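Local coordinates for Peptide/nickel transport system substrate-binding protein (Listeria monocytogenes serotype 1/2a, PDB 5KZT) that binds a peptide and, as in related OppA-type solute-binding proteins, probably delivers it to a membrane transporter for uptake, at residues Phe117-Gly123 / Glu134-Ile138. Numbering follows the deposited sequence.
Sequences FDAIKNG and EELGI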
loop_
_atom_site.group_PDB
_atom_site.type_symbol
_atom_site.label_atom_id
_atom_site.label_comp_id
_atom_site.label_asym_id
_atom_site.label_seq_id
_atom_site.Cartn_x
_atom_site.Cartn_y
_atom_site.Cartn_z
ATOM N N PHE A 117 -5.569 -1.784 -14.247
ATOM C CA PHE A 117 -6.534 -2.145 -15.271
ATOM C C PHE A 117 -5.909 -2.510 -16.623
ATOM O O PHE A 117 -6.637 -2.860 -17.549
ATOM C CB PHE A 117 -7.594 -1.036 -15.424
ATOM C CG PHE A 117 -8.512 -0.950 -14.262
ATOM C CD1 PHE A 117 -8.112 -0.361 -13.069
ATOM C CD2 PHE A 117 -9.764 -1.521 -14.328
ATOM C CE1 PHE A 117 -8.953 -0.336 -11.971
ATOM C CE2 PHE A 117 -10.614 -1.476 -13.252
ATOM C CZ PHE A 117 -10.213 -0.888 -12.073
ATOM N N ASP A 118 -4.583 -2.487 -16.718
ATOM C CA ASP A 118 -3.860 -3.123 -17.836
ATOM C C ASP A 118 -4.268 -4.585 -18.034
ATOM O O ASP A 118 -4.180 -5.092 -19.133
ATOM C CB ASP A 118 -2.349 -3.113 -17.588
ATOM C CG ASP A 118 -1.700 -1.776 -17.852
ATOM O OD1 ASP A 118 -2.358 -0.833 -18.374
ATOM O OD2 ASP A 118 -0.467 -1.678 -17.558
ATOM N N ALA A 119 -4.642 -5.250 -16.941
ATOM C CA ALA A 119 -5.190 -6.610 -16.969
ATOM C C ALA A 119 -6.522 -6.731 -17.727
ATOM O O ALA A 119 -6.843 -7.815 -18.187
ATOM C CB ALA A 119 -5.371 -7.122 -15.550
ATOM N N ILE A 120 -7.284 -5.624 -17.835
ATOM C CA ILE A 120 -8.605 -5.601 -18.481
ATOM C C ILE A 120 -8.441 -5.113 -19.921
ATOM O O ILE A 120 -7.638 -4.218 -20.199
ATOM C CB ILE A 120 -9.601 -4.698 -17.696
ATOM C CG1 ILE A 120 -9.607 -5.042 -16.194
ATOM C CG2 ILE A 120 -11.014 -4.801 -18.260
ATOM C CD1 ILE A 120 -9.794 -6.505 -15.855
ATOM N N LYS A 121 -9.204 -5.725 -20.824
ATOM C CA LYS A 121 -9.129 -5.421 -22.236
ATOM C C LYS A 121 -9.312 -3.917 -22.431
ATOM O O LYS A 121 -10.253 -3.329 -21.898
ATOM C CB LYS A 121 -10.200 -6.175 -23.014
ATOM C CG LYS A 121 -10.150 -5.885 -24.510
ATOM C CD LYS A 121 -11.160 -6.695 -25.299
ATOM C CE LYS A 121 -11.085 -6.283 -26.753
ATOM N NZ LYS A 121 -12.127 -7.003 -27.532
ATOM N N ASN A 122 -8.390 -3.318 -23.177
ATOM C CA ASN A 122 -8.367 -1.867 -23.476
ATOM C C ASN A 122 -8.004 -0.936 -22.330
ATOM O O ASN A 122 -7.980 0.267 -22.521
ATOM C CB ASN A 122 -9.677 -1.406 -24.138
ATOM C CG ASN A 122 -9.888 -2.037 -25.503
ATOM O OD1 ASN A 122 -8.922 -2.316 -26.210
ATOM N ND2 ASN A 122 -11.145 -2.263 -25.879
ATOM N N GLY A 123 -7.748 -1.459 -21.132
ATOM C CA GLY A 123 -7.444 -0.591 -19.993
ATOM C C GLY A 123 -6.258 0.342 -20.230
ATOM O O GLY A 123 -6.355 1.555 -19.997
ATOM N N GLU A 134 -15.635 3.918 -22.164
ATOM C CA GLU A 134 -16.686 2.942 -22.504
ATOM C C GLU A 134 -16.195 1.691 -23.281
ATOM O O GLU A 134 -16.907 0.712 -23.373
ATOM C CB GLU A 134 -17.842 3.613 -23.255
ATOM C CG GLU A 134 -17.536 4.073 -24.671
ATOM C CD GLU A 134 -18.604 5.001 -25.232
ATOM O OE1 GLU A 134 -18.934 4.867 -26.430
ATOM O OE2 GLU A 134 -19.123 5.859 -24.484
ATOM N N GLU A 135 -14.978 1.725 -23.817
ATOM C CA GLU A 135 -14.416 0.580 -24.510
ATOM C C GLU A 135 -13.801 -0.464 -23.580
ATOM O O GLU A 135 -13.373 -1.507 -24.045
ATOM C CB GLU A 135 -13.414 1.053 -25.574
ATOM C CG GLU A 135 -14.075 1.973 -26.610
ATOM C CD GLU A 135 -13.108 2.482 -27.656
ATOM O OE1 GLU A 135 -12.607 1.658 -28.452
ATOM O OE2 GLU A 135 -12.839 3.714 -27.699
ATOM N N LEU A 136 -13.755 -0.190 -22.275
ATOM C CA LEU A 136 -13.145 -1.094 -21.310
ATOM C C LEU A 136 -13.836 -2.453 -21.341
ATOM O O LEU A 136 -15.063 -2.523 -21.529
ATOM C CB LEU A 136 -13.246 -0.499 -19.898
ATOM C CG LEU A 136 -12.473 -1.242 -18.786
ATOM C CD1 LEU A 136 -10.960 -1.239 -19.041
ATOM C CD2 LEU A 136 -12.770 -0.639 -17.422
ATOM N N GLY A 137 -13.059 -3.512 -21.169
ATOM C CA GLY A 137 -13.558 -4.868 -21.218
ATOM C C GLY A 137 -14.383 -5.314 -20.033
ATOM O O GLY A 137 -14.097 -6.345 -19.438
ATOM N N ILE A 138 -15.403 -4.537 -19.683
ATOM C CA ILE A 138 -16.430 -4.954 -18.730
ATOM C C ILE A 138 -17.782 -4.516 -19.282
ATOM O O ILE A 138 -17.932 -3.364 -19.692
ATOM C CB ILE A 138 -16.172 -4.405 -17.302
ATOM C CG1 ILE A 138 -17.251 -4.918 -16.338
ATOM C CG2 ILE A 138 -16.044 -2.862 -17.290
ATOM C CD1 ILE A 138 -16.949 -4.652 -14.866
#
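The carboxamide of Asn122 and the phenyl ring of Phe117 are the flat groups here, and they meet the 134-138 segment in different ways. The amide uses an N-H lying in its own plane: ND2 gives an almost straight hydrogen bond (179°) to the backbone O of Glu135 at 3.0 Å, with the acceptor in that same plane. On the acceptor side the fit is less regular, because ND2 stands above the carbonyl plane of Glu135, 40° out of it. A chi1 of -65° sets CG of Asn122 beside its own backbone N and anti to the carbonyl carbon, directing ND2 to the 134-138 segment. The Phe117 ring is touched obliquely by Leu136 CD2, 4.4 Å from CD2 of the ring; Phe166 stacks on this ring and Trp101 meets it edge-to-face.

Between the two flat groups the backbones join directly, Gly137 N donating to Lys121 O over 2.9 Å in a more bent bond. Leu136 CD1 packs beside this link, 3.6 Å from Ile120 CG2 and also against Lys121 O and Gly123 CA. Lys121 CB lies 4.0 Å from Gly137 CA, where the chain makes an inverse gamma turn. Glu135 turns its carboxylate to Lys132 N.

The type II turn from Ile120 to Gly123 leads into helix 123-127, and the contact brings together the chain before and after that helix in this family 5 solute-binding protein. Trp101 of helix 94-105 touches Leu136. Ile138 begins strand 138-140, antiparallel to strand 145-149, whose Thr149 makes backbone hydrogen bonds to Lys121 and Gly137.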